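Local coordinates for conserved Archaeal protein (Sulfolobus acidocaldarius, PDB 3ATR) that catalyses the FAD-dependent hydrogenation of the isoprenoid double bonds of unsaturated archaeal ether lipids, giving the saturated archaeols of the membrane, at residues Asp50-Ala55 and Phe95-Pro100; Glu71-Gly76 and Asn91-Glu96; Tyr202-Ile207 and Trp217-Lys222. All coordinates share one frame; numbering follows the deposited sequence.

Interaction 1: Asp50-Ala55 and Phe95-Pro100; sequences DAVSKA and FELNAP. With FDA (dihydroflavine-adenine dinucleotide), chain B; DD9 (nonane), chain C.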
# COMPACT_ATOMS: atom_id res chain seq x y z
N ASP A 50 -5.23 -9.88 2.63
CA ASP A 50 -6.65 -9.56 2.88
C ASP A 50 -6.96 -8.96 4.25
O ASP A 50 -8.11 -8.87 4.60
CB ASP A 50 -7.59 -10.73 2.63
CG ASP A 50 -7.55 -11.24 1.17
OD1 ASP A 50 -7.25 -10.49 0.25
OD2 ASP A 50 -7.83 -12.41 0.99
N ALA A 51 -5.94 -8.45 4.94
CA ALA A 51 -6.11 -7.87 6.28
C ALA A 51 -6.10 -6.35 6.24
O ALA A 51 -5.14 -5.74 5.74
CB ALA A 51 -5.03 -8.36 7.21
N VAL A 52 -7.14 -5.75 6.82
CA VAL A 52 -7.27 -4.29 6.81
C VAL A 52 -7.78 -3.84 8.18
O VAL A 52 -8.76 -4.36 8.68
CB VAL A 52 -8.23 -3.77 5.68
CG1 VAL A 52 -8.19 -2.20 5.62
CG2 VAL A 52 -7.86 -4.36 4.32
N SER A 53 -7.16 -2.82 8.74
CA SER A 53 -7.60 -2.35 10.06
C SER A 53 -8.97 -1.71 10.00
O SER A 53 -9.34 -1.07 9.02
CB SER A 53 -6.60 -1.34 10.67
OG SER A 53 -6.79 -0.09 10.06
N LYS A 54 -9.71 -1.84 11.10
CA LYS A 54 -10.95 -1.12 11.27
C LYS A 54 -10.67 0.39 11.29
O LYS A 54 -11.47 1.16 10.78
CB LYS A 54 -11.65 -1.57 12.57
CG LYS A 54 -12.96 -0.84 12.84
CD LYS A 54 -13.60 -1.44 14.10
CE LYS A 54 -14.40 -0.39 14.86
NZ LYS A 54 -14.95 -0.99 16.13
N ALA A 55 -9.52 0.81 11.84
CA ALA A 55 -9.20 2.27 11.93
C ALA A 55 -9.17 2.92 10.52
O ALA A 55 -9.59 4.08 10.37
CB ALA A 55 -7.88 2.49 12.62
N PHE A 95 -10.18 -6.51 9.99
CA PHE A 95 -11.01 -7.43 9.25
C PHE A 95 -10.11 -8.26 8.35
O PHE A 95 -9.23 -7.72 7.70
CB PHE A 95 -11.98 -6.63 8.38
CG PHE A 95 -12.80 -5.64 9.15
CD1 PHE A 95 -13.80 -6.09 10.03
CD2 PHE A 95 -12.59 -4.26 9.01
CE1 PHE A 95 -14.60 -5.18 10.73
CE2 PHE A 95 -13.36 -3.34 9.73
CZ PHE A 95 -14.35 -3.78 10.59
N GLU A 96 -10.37 -9.56 8.33
CA GLU A 96 -9.95 -10.45 7.22
C GLU A 96 -11.09 -10.58 6.20
O GLU A 96 -12.19 -11.13 6.48
CB GLU A 96 -9.53 -11.82 7.75
CG GLU A 96 -8.07 -12.01 7.82
CD GLU A 96 -7.41 -11.99 6.45
OE1 GLU A 96 -6.26 -11.55 6.35
OE2 GLU A 96 -8.06 -12.41 5.47
N LEU A 97 -10.84 -10.01 5.03
CA LEU A 97 -11.86 -9.77 4.02
C LEU A 97 -11.93 -10.86 2.99
O LEU A 97 -10.92 -11.53 2.72
CB LEU A 97 -11.51 -8.49 3.24
CG LEU A 97 -11.51 -7.19 4.06
CD1 LEU A 97 -11.26 -6.05 3.16
CD2 LEU A 97 -12.86 -7.04 4.61
N ASN A 98 -13.12 -11.03 2.41
CA ASN A 98 -13.23 -11.61 1.09
C ASN A 98 -13.07 -10.39 0.19
O ASN A 98 -14.03 -9.61 0.00
CB ASN A 98 -14.59 -12.32 0.87
CG ASN A 98 -14.69 -12.99 -0.50
OD1 ASN A 98 -14.30 -12.40 -1.51
ND2 ASN A 98 -15.21 -14.21 -0.55
N ALA A 99 -11.85 -10.17 -0.28
CA ALA A 99 -11.53 -8.86 -0.91
C ALA A 99 -12.38 -8.62 -2.19
O ALA A 99 -12.94 -7.52 -2.36
CB ALA A 99 -10.00 -8.75 -1.20
N PRO A 100 -12.48 -9.62 -3.09
CA PRO A 100 -13.30 -9.38 -4.28
C PRO A 100 -14.75 -9.06 -3.93
O PRO A 100 -15.33 -8.13 -4.50
CB PRO A 100 -13.22 -10.71 -5.05
CG PRO A 100 -11.86 -11.30 -4.66
CD PRO A 100 -11.63 -10.83 -3.21
PA FDA B . -5.14 -3.44 -7.47
O1A FDA B . -3.97 -4.17 -8.07
O2A FDA B . -5.98 -4.17 -6.45
O5B FDA B . -6.20 -3.07 -8.59
C5B FDA B . -5.74 -2.52 -9.88
C4B FDA B . -6.79 -2.84 -10.93
O4B FDA B . -6.43 -2.22 -12.17
C3B FDA B . -6.90 -4.34 -11.22
O3B FDA B . -8.23 -4.79 -10.88
C2B FDA B . -6.56 -4.46 -12.69
O2B FDA B . -7.36 -5.38 -13.43
C1B FDA B . -6.83 -3.08 -13.25
N9A FDA B . -5.97 -2.65 -14.37
C8A FDA B . -4.61 -2.57 -14.38
N7A FDA B . -4.22 -2.00 -15.56
C5A FDA B . -5.37 -1.66 -16.24
C6A FDA B . -5.62 -1.07 -17.46
N6A FDA B . -4.59 -0.68 -18.28
N1A FDA B . -6.93 -0.91 -17.85
C2A FDA B . -7.98 -1.30 -17.08
N3A FDA B . -7.74 -1.88 -15.86
C4A FDA B . -6.45 -2.08 -15.47
N1 FDA B . -2.46 -4.82 1.86
C2 FDA B . -3.30 -4.90 2.90
O2 FDA B . -3.95 -3.86 3.14
N3 FDA B . -3.45 -6.04 3.66
C4 FDA B . -2.76 -7.17 3.40
O4 FDA B . -2.91 -8.18 4.09
C4X FDA B . -1.79 -7.18 2.30
N5 FDA B . -1.04 -8.27 2.00
C5X FDA B . -0.56 -8.34 0.73
C6 FDA B . -0.09 -9.59 0.30
C7 FDA B . 0.39 -9.75 -1.02
C7M FDA B . 0.82 -11.15 -1.49
C8 FDA B . 0.44 -8.64 -1.83
C8M FDA B . 0.93 -8.77 -3.28
C9 FDA B . -0.01 -7.35 -1.42
C9A FDA B . -0.53 -7.20 -0.10
N10 FDA B . -0.97 -5.91 0.38
C10 FDA B . -1.74 -5.92 1.52
C1' FDA B . -1.13 -4.80 -0.59
C2' FDA B . -2.54 -4.64 -1.20
O2' FDA B . -3.00 -5.88 -1.73
C3' FDA B . -2.49 -3.60 -2.32
O3' FDA B . -1.69 -2.50 -1.84
C4' FDA B . -3.84 -3.04 -2.73
O4' FDA B . -4.73 -4.13 -3.01
C5' FDA B . -3.64 -2.24 -4.03
O5' FDA B . -4.92 -1.71 -4.43
P FDA B . -5.03 -1.01 -5.85
O1P FDA B . -6.50 -0.68 -6.09
O2P FDA B . -3.99 0.08 -5.88
O3P FDA B . -4.47 -2.09 -6.94
C1 DD9 C . -5.79 -5.39 12.99
C2 DD9 C . -5.59 -5.66 11.50
C3 DD9 C . -4.52 -4.73 10.99
C4 DD9 C . -4.33 -4.93 9.49
C5 DD9 C . -3.06 -5.73 9.23
C6 DD9 C . -2.35 -5.13 8.02
C7 DD9 C . -0.98 -5.72 7.73
C8 DD9 C . -1.14 -6.44 6.39
C9 DD9 C . 0.00 -6.42 5.40
O HOH W 1 -10.02 -12.38 -0.67
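V52 and F95 face each other as an antiparallel hydrogen-bonded pair, V52 N to F95 O at 3.0 Å and F95 N to V52 O at 2.9 Å, and L97 N extends the ladder to D50 O along a nearly straight line (171°). Next to them A51 and E96 form a non-hydrogen-bonded pair.

Side chains then divide between two faces. On one, the F95 ring, its CG anti to the carbonyl carbon (chi1 -55°), comes alongside K54, whose CB lies 3.8 Å from F95 CE2, the two side chains crossing at a slant; F57 meets the same ring edge to face. V52 CG2 touches L97 CD1 at 4.0 Å. On the other face E96 bends sharply at chi2 (-65°), which folds its carboxylate back over the D50-A51 peptide and brings OE2 to 3.3 Å from D50 CB. Beyond the strands, at the start of helix 99-112, a water bridges D50 OD2 and A99 N, while A99 CB packs against D50 OD1.

D50 OD2 and E96 OE2 stand 4.5 Å apart, two like charges; K222 forms salt bridges to both, which probably offsets their repulsion. The strand edge turned from F95 reads the flavin: A51 N donates to FDA O4, and FDA N3 donates to A51 O at 2.7 Å. Such a two-point grip on the pyrimidine end of a dihydroflavin helps to hold that end in place through backbone atoms.

Interaction 2: Glu71-Gly76 and Asn91-Glu96; sequences ENKING and NGEGFE. With DD9 (nonane), chain C.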
# COMPACT_ATOMS: atom_id res chain seq x y z
N GLU A 71 -14.58 -12.34 6.24
CA GLU A 71 -14.30 -13.74 6.52
C GLU A 71 -14.03 -13.97 8.00
O GLU A 71 -14.47 -14.96 8.57
CB GLU A 71 -13.18 -14.26 5.63
CG GLU A 71 -13.64 -14.34 4.17
CD GLU A 71 -12.82 -15.28 3.32
OE1 GLU A 71 -13.05 -16.51 3.36
OE2 GLU A 71 -11.96 -14.80 2.58
N ASN A 72 -13.35 -13.04 8.64
CA ASN A 72 -12.96 -13.29 10.02
C ASN A 72 -12.65 -11.99 10.73
O ASN A 72 -11.92 -11.18 10.21
CB ASN A 72 -11.70 -14.17 10.02
CG ASN A 72 -11.35 -14.67 11.39
OD1 ASN A 72 -12.22 -15.07 12.15
ND2 ASN A 72 -10.07 -14.60 11.75
N LYS A 73 -13.21 -11.79 11.93
CA LYS A 73 -12.89 -10.57 12.69
C LYS A 73 -11.55 -10.70 13.38
O LYS A 73 -11.25 -11.75 13.95
CB LYS A 73 -14.01 -10.27 13.70
CG LYS A 73 -13.75 -9.00 14.53
CD LYS A 73 -13.78 -7.74 13.68
CE LYS A 73 -13.17 -6.56 14.41
NZ LYS A 73 -13.99 -6.30 15.64
N ILE A 74 -10.73 -9.66 13.31
CA ILE A 74 -9.39 -9.70 13.92
C ILE A 74 -9.36 -8.79 15.14
O ILE A 74 -9.84 -7.66 15.06
CB ILE A 74 -8.33 -9.23 12.88
CG1 ILE A 74 -8.31 -10.16 11.65
CG2 ILE A 74 -6.94 -9.10 13.48
CD1 ILE A 74 -8.08 -11.64 11.97
N ASN A 75 -8.82 -9.29 16.25
CA ASN A 75 -8.68 -8.51 17.49
C ASN A 75 -7.23 -8.12 17.83
O ASN A 75 -6.98 -7.41 18.84
CB ASN A 75 -9.37 -9.26 18.64
CG ASN A 75 -10.87 -9.29 18.46
OD1 ASN A 75 -11.50 -10.34 18.47
ND2 ASN A 75 -11.43 -8.13 18.23
N GLY A 76 -6.28 -8.60 17.02
CA GLY A 76 -4.89 -8.17 17.13
C GLY A 76 -3.89 -8.97 16.36
O GLY A 76 -4.27 -9.78 15.49
N ASN A 91 -2.87 -5.51 20.53
CA ASN A 91 -4.33 -5.52 20.35
C ASN A 91 -4.82 -4.41 19.44
O ASN A 91 -4.27 -3.32 19.44
CB ASN A 91 -5.08 -5.50 21.68
CG ASN A 91 -4.72 -6.68 22.56
OD1 ASN A 91 -4.69 -7.84 22.12
ND2 ASN A 91 -4.44 -6.39 23.82
N GLY A 92 -5.88 -4.71 18.69
CA GLY A 92 -6.46 -3.75 17.76
C GLY A 92 -7.40 -4.46 16.79
O GLY A 92 -7.14 -5.63 16.41
N GLU A 93 -8.46 -3.78 16.39
CA GLU A 93 -9.51 -4.39 15.58
C GLU A 93 -9.25 -4.27 14.09
O GLU A 93 -8.74 -3.26 13.60
CB GLU A 93 -10.87 -3.78 15.91
CG GLU A 93 -11.38 -4.17 17.29
CD GLU A 93 -12.66 -3.47 17.62
OE1 GLU A 93 -12.61 -2.47 18.36
OE2 GLU A 93 -13.73 -3.91 17.12
N GLY A 94 -9.64 -5.31 13.37
CA GLY A 94 -9.50 -5.30 11.92
C GLY A 94 -10.34 -6.38 11.30
O GLY A 94 -11.11 -7.07 11.98
N PHE A 95 -10.18 -6.51 9.99
CA PHE A 95 -11.01 -7.43 9.25
C PHE A 95 -10.11 -8.26 8.35
O PHE A 95 -9.23 -7.72 7.70
CB PHE A 95 -11.98 -6.63 8.38
CG PHE A 95 -12.80 -5.64 9.15
CD1 PHE A 95 -13.80 -6.09 10.03
CD2 PHE A 95 -12.59 -4.26 9.01
CE1 PHE A 95 -14.60 -5.18 10.73
CE2 PHE A 95 -13.36 -3.34 9.73
CZ PHE A 95 -14.35 -3.78 10.59
N GLU A 96 -10.37 -9.56 8.33
CA GLU A 96 -9.95 -10.45 7.22
C GLU A 96 -11.09 -10.58 6.20
O GLU A 96 -12.19 -11.13 6.48
CB GLU A 96 -9.53 -11.82 7.75
CG GLU A 96 -8.07 -12.01 7.82
CD GLU A 96 -7.41 -11.99 6.45
OE1 GLU A 96 -6.26 -11.55 6.35
OE2 GLU A 96 -8.06 -12.41 5.47
C1 DD9 C . -5.79 -5.39 12.99
C2 DD9 C . -5.59 -5.66 11.50
C3 DD9 C . -4.52 -4.73 10.99
C4 DD9 C . -4.33 -4.93 9.49
C5 DD9 C . -3.06 -5.73 9.23
C6 DD9 C . -2.35 -5.13 8.02
C7 DD9 C . -0.98 -5.72 7.73
C8 DD9 C . -1.14 -6.44 6.39
C9 DD9 C . 0.00 -6.42 5.40
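Backbone hydrogen bonds between N72 and E96, and again between I74 and G94, zip the two strands of this hairpin together. The N72-E96 pair is reciprocal, with E96 N reaching N72 O at 2.9 Å. At the same end E71 N makes a weak bond to E96 O, so that E71 and N72 both face E96 in a classic beta bulge. Toward the other end the register slips by one between I74 and G76, a second bulge, within which G92 N meets N75 O in an almost linear bond (177°).

The charged contact belongs to K73 and E93. With CG anti to the backbone N (chi1 180°) and bends at chi2 and chi4, the lysine chain doubles over the G94 carbonyl, CE lying 3.2 Å from G94 O, and delivers NZ to the anti lone pair of E93 OE2 at 2.8 Å. A methionine in its place would probably cost E93 its salt bridge here, leaving the carboxylate more mobile and leaning on the long, weak ion pair to K54.

Apolar contacts follow. K73 CD also brushes F95 CE1 at 4.0 Å, and on the reverse face I74 CD1 lies 4.2 Å from E96 CG. I74 CG2 approaches C1 of the bound nonane (3.9 Å); G94, with no side chain, lets the same carbon come close to its CA, and the carbonyls G92 O and E93 O each stand 3.7 Å from C1.

Chemically, then, the hairpin keeps an ion pair on one face, while I74 and the G92-G94 backbone line the end of the nonane, consistent with a channel for isoprenoid chains.

Interaction 3: Tyr202-Ile207 and Trp217-Lys222; sequences YLRIFI and WWYFPK. With FDA (dihydroflavine-adenine dinucleotide), chain B.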
# COMPACT_ATOMS: atom_id res chain seq x y z
N TYR A 202 -6.43 -13.67 15.97
CA TYR A 202 -5.12 -12.98 15.93
C TYR A 202 -4.32 -13.33 14.67
O TYR A 202 -4.13 -14.52 14.38
CB TYR A 202 -4.28 -13.34 17.14
CG TYR A 202 -4.71 -12.53 18.32
CD1 TYR A 202 -4.06 -11.36 18.66
CD2 TYR A 202 -5.85 -12.88 19.03
CE1 TYR A 202 -4.50 -10.56 19.72
CE2 TYR A 202 -6.30 -12.10 20.06
CZ TYR A 202 -5.62 -10.95 20.41
OH TYR A 202 -6.08 -10.19 21.47
N LEU A 203 -3.89 -12.30 13.95
CA LEU A 203 -2.91 -12.48 12.86
C LEU A 203 -1.56 -12.81 13.50
O LEU A 203 -1.33 -12.45 14.64
CB LEU A 203 -2.78 -11.18 12.06
CG LEU A 203 -4.08 -10.56 11.50
CD1 LEU A 203 -3.84 -9.23 10.76
CD2 LEU A 203 -4.84 -11.59 10.59
N ARG A 204 -0.70 -13.50 12.75
CA ARG A 204 0.62 -13.88 13.23
C ARG A 204 1.59 -13.32 12.20
O ARG A 204 1.37 -13.51 11.01
CB ARG A 204 0.79 -15.37 13.31
CG ARG A 204 -0.16 -16.02 14.30
CD ARG A 204 0.05 -17.53 14.29
NE ARG A 204 -1.08 -18.19 14.89
CZ ARG A 204 -1.30 -19.51 14.85
NH1 ARG A 204 -0.44 -20.34 14.24
NH2 ARG A 204 -2.38 -20.00 15.42
N ILE A 205 2.61 -12.60 12.66
CA ILE A 205 3.62 -12.08 11.74
C ILE A 205 4.96 -12.50 12.29
O ILE A 205 5.23 -12.30 13.48
CB ILE A 205 3.52 -10.55 11.65
CG1 ILE A 205 2.35 -10.16 10.78
CG2 ILE A 205 4.84 -9.93 11.13
CD1 ILE A 205 2.07 -8.68 10.73
N PHE A 206 5.77 -13.15 11.45
CA PHE A 206 7.03 -13.73 11.89
C PHE A 206 8.16 -12.96 11.26
O PHE A 206 8.28 -12.94 10.02
CB PHE A 206 7.12 -15.18 11.46
CG PHE A 206 5.95 -16.00 11.86
CD1 PHE A 206 5.91 -16.64 13.12
CD2 PHE A 206 4.87 -16.15 10.97
CE1 PHE A 206 4.81 -17.39 13.48
CE2 PHE A 206 3.77 -16.90 11.31
CZ PHE A 206 3.72 -17.53 12.57
N ILE A 207 8.94 -12.29 12.11
CA ILE A 207 10.11 -11.55 11.65
C ILE A 207 11.31 -12.51 11.59
O ILE A 207 11.52 -13.32 12.52
CB ILE A 207 10.43 -10.40 12.61
CG1 ILE A 207 9.16 -9.56 12.89
CG2 ILE A 207 11.61 -9.59 12.06
CD1 ILE A 207 9.35 -8.42 13.80
N TRP A 217 7.16 -13.31 7.14
CA TRP A 217 6.15 -14.36 6.89
C TRP A 217 4.91 -14.01 7.69
O TRP A 217 5.02 -13.38 8.76
CB TRP A 217 6.69 -15.70 7.45
CG TRP A 217 7.46 -16.53 6.47
CD1 TRP A 217 8.79 -16.48 6.23
CD2 TRP A 217 6.94 -17.58 5.68
NE1 TRP A 217 9.15 -17.43 5.31
CE2 TRP A 217 8.01 -18.13 4.95
CE3 TRP A 217 5.65 -18.13 5.51
CZ2 TRP A 217 7.85 -19.19 4.08
CZ3 TRP A 217 5.48 -19.17 4.62
CH2 TRP A 217 6.58 -19.71 3.93
N TRP A 218 3.74 -14.46 7.22
CA TRP A 218 2.50 -14.25 7.94
C TRP A 218 1.57 -15.47 7.91
O TRP A 218 1.68 -16.33 7.04
CB TRP A 218 1.76 -13.02 7.42
CG TRP A 218 1.15 -13.17 6.07
CD1 TRP A 218 -0.08 -13.69 5.75
CD2 TRP A 218 1.72 -12.68 4.84
NE1 TRP A 218 -0.31 -13.58 4.39
CE2 TRP A 218 0.79 -12.98 3.80
CE3 TRP A 218 2.91 -12.01 4.52
CZ2 TRP A 218 1.00 -12.62 2.45
CZ3 TRP A 218 3.15 -11.67 3.15
CH2 TRP A 218 2.19 -12.00 2.13
N TYR A 219 0.69 -15.52 8.89
CA TYR A 219 -0.29 -16.58 9.04
C TYR A 219 -1.53 -15.81 9.46
O TYR A 219 -1.60 -15.32 10.59
CB TYR A 219 0.24 -17.59 10.08
CG TYR A 219 -0.69 -18.72 10.45
CD1 TYR A 219 -0.44 -20.03 9.99
CD2 TYR A 219 -1.76 -18.52 11.34
CE1 TYR A 219 -1.25 -21.07 10.36
CE2 TYR A 219 -2.57 -19.59 11.72
CZ TYR A 219 -2.31 -20.84 11.23
OH TYR A 219 -3.15 -21.89 11.61
N PHE A 220 -2.47 -15.58 8.51
CA PHE A 220 -3.61 -14.70 8.76
C PHE A 220 -4.89 -15.54 8.71
O PHE A 220 -5.34 -15.84 7.62
CB PHE A 220 -3.75 -13.64 7.66
CG PHE A 220 -2.73 -12.50 7.71
CD1 PHE A 220 -1.79 -12.39 8.73
CD2 PHE A 220 -2.81 -11.49 6.72
CE1 PHE A 220 -0.88 -11.29 8.77
CE2 PHE A 220 -1.91 -10.39 6.72
CZ PHE A 220 -0.96 -10.29 7.75
N PRO A 221 -5.47 -15.90 9.88
CA PRO A 221 -6.66 -16.76 9.83
C PRO A 221 -7.85 -16.11 9.17
O PRO A 221 -8.15 -14.91 9.40
CB PRO A 221 -6.94 -17.08 11.31
CG PRO A 221 -5.60 -16.96 12.00
CD PRO A 221 -4.98 -15.72 11.27
N LYS A 222 -8.52 -16.86 8.30
CA LYS A 222 -9.74 -16.36 7.67
C LYS A 222 -10.97 -17.04 8.27
O LYS A 222 -12.04 -16.98 7.71
CB LYS A 222 -9.68 -16.58 6.15
CG LYS A 222 -8.65 -15.68 5.47
CD LYS A 222 -8.58 -15.99 3.98
CE LYS A 222 -8.14 -14.75 3.19
NZ LYS A 222 -9.36 -13.87 2.96
PA FDA B . -5.14 -3.44 -7.47
O1A FDA B . -3.97 -4.17 -8.07
O2A FDA B . -5.98 -4.17 -6.45
O5B FDA B . -6.20 -3.07 -8.59
C5B FDA B . -5.74 -2.52 -9.88
C4B FDA B . -6.79 -2.84 -10.93
O4B FDA B . -6.43 -2.22 -12.17
C3B FDA B . -6.90 -4.34 -11.22
O3B FDA B . -8.23 -4.79 -10.88
C2B FDA B . -6.56 -4.46 -12.69
O2B FDA B . -7.36 -5.38 -13.43
C1B FDA B . -6.83 -3.08 -13.25
N9A FDA B . -5.97 -2.65 -14.37
C8A FDA B . -4.61 -2.57 -14.38
N7A FDA B . -4.22 -2.00 -15.56
C5A FDA B . -5.37 -1.66 -16.24
C6A FDA B . -5.62 -1.07 -17.46
N6A FDA B . -4.59 -0.68 -18.28
N1A FDA B . -6.93 -0.91 -17.85
C2A FDA B . -7.98 -1.30 -17.08
N3A FDA B . -7.74 -1.88 -15.86
C4A FDA B . -6.45 -2.08 -15.47
N1 FDA B . -2.46 -4.82 1.86
C2 FDA B . -3.30 -4.90 2.90
O2 FDA B . -3.95 -3.86 3.14
N3 FDA B . -3.45 -6.04 3.66
C4 FDA B . -2.76 -7.17 3.40
O4 FDA B . -2.91 -8.18 4.09
C4X FDA B . -1.79 -7.18 2.30
N5 FDA B . -1.04 -8.27 2.00
C5X FDA B . -0.56 -8.34 0.73
C6 FDA B . -0.09 -9.59 0.30
C7 FDA B . 0.39 -9.75 -1.02
C7M FDA B . 0.82 -11.15 -1.49
C8 FDA B . 0.44 -8.64 -1.83
C8M FDA B . 0.93 -8.77 -3.28
C9 FDA B . -0.01 -7.35 -1.42
C9A FDA B . -0.53 -7.20 -0.10
N10 FDA B . -0.97 -5.91 0.38
C10 FDA B . -1.74 -5.92 1.52
C1' FDA B . -1.13 -4.80 -0.59
C2' FDA B . -2.54 -4.64 -1.20
O2' FDA B . -3.00 -5.88 -1.73
C3' FDA B . -2.49 -3.60 -2.32
O3' FDA B . -1.69 -2.50 -1.84
C4' FDA B . -3.84 -3.04 -2.73
O4' FDA B . -4.73 -4.13 -3.01
C5' FDA B . -3.64 -2.24 -4.03
O5' FDA B . -4.92 -1.71 -4.43
P FDA B . -5.03 -1.01 -5.85
O1P FDA B . -6.50 -0.68 -6.09
O2P FDA B . -3.99 0.08 -5.88
O3P FDA B . -4.47 -2.09 -6.94
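R204 and Y219 sit opposite each other as a hydrogen-bonded pair, R204 N to Y219 O and Y219 N to R204 O, and their side chains run the same way on one face of the hairpin. With CG anti to the carbonyl carbon (chi1 -64°) and the chain extended to NE, R204 runs along the ring. Its CB is 3.6 Å from Y219 O, CG lies near that oxygen (4.0 Å) and Y219 CD2 (4.2 Å), and CD is 3.6 Å from Y219 CD2. NE keeps to the same ring carbon, CZ settles over CE2 (3.4 Å), and NH1 hangs above the CE2-CZ side of the ring. The guanidinium thus lies flat on the phenol, planes 8° apart, while NH2 bonds to the carbonyl of E198 and Y219 OH to D256. Alongside, F206 turns its edge to Y219 CB.

The other face holds F220, sandwiched between W218 CD1 and L203 CD1, the latter a CH-pi contact 4.2 Å from the ring centroid. Its CE2 approaches FDA O4, and W218 CH2 comes to 3.8 Å from FDA C6.

Within the large mixed sheet, strand 202-206 is flanked by strand 70-80, to which L203 and I205 are hydrogen-bonded, and strand 217-221 by strand 226-234, against which W217 and Y219 pack.

How the interactions relate
All three contacts lie in one mixed sheet and follow its strand order: 51-53, 87-97, 70-80, 202-206, 217-221. Interactions 1 and 2, their centres about 8 Å apart, share F95 and E96 on strand 87-97, and both touch the nonane. The centre of interaction 3 lies about 14 Å from that of interaction 1 and about 12 Å from that of interaction 2, yet K222 ties it to both: its NZ is 2.9 Å from D50 OD2, 3.2 Å from E96 OE2 and 2.8 Å from E71 OE2. A second link joins N91 OD1 to Y202 OH, probably by a hydrogen bond. Interactions 1 and 3 both reach the flavin, so the sheet brings cofactor and bound hydrocarbon together.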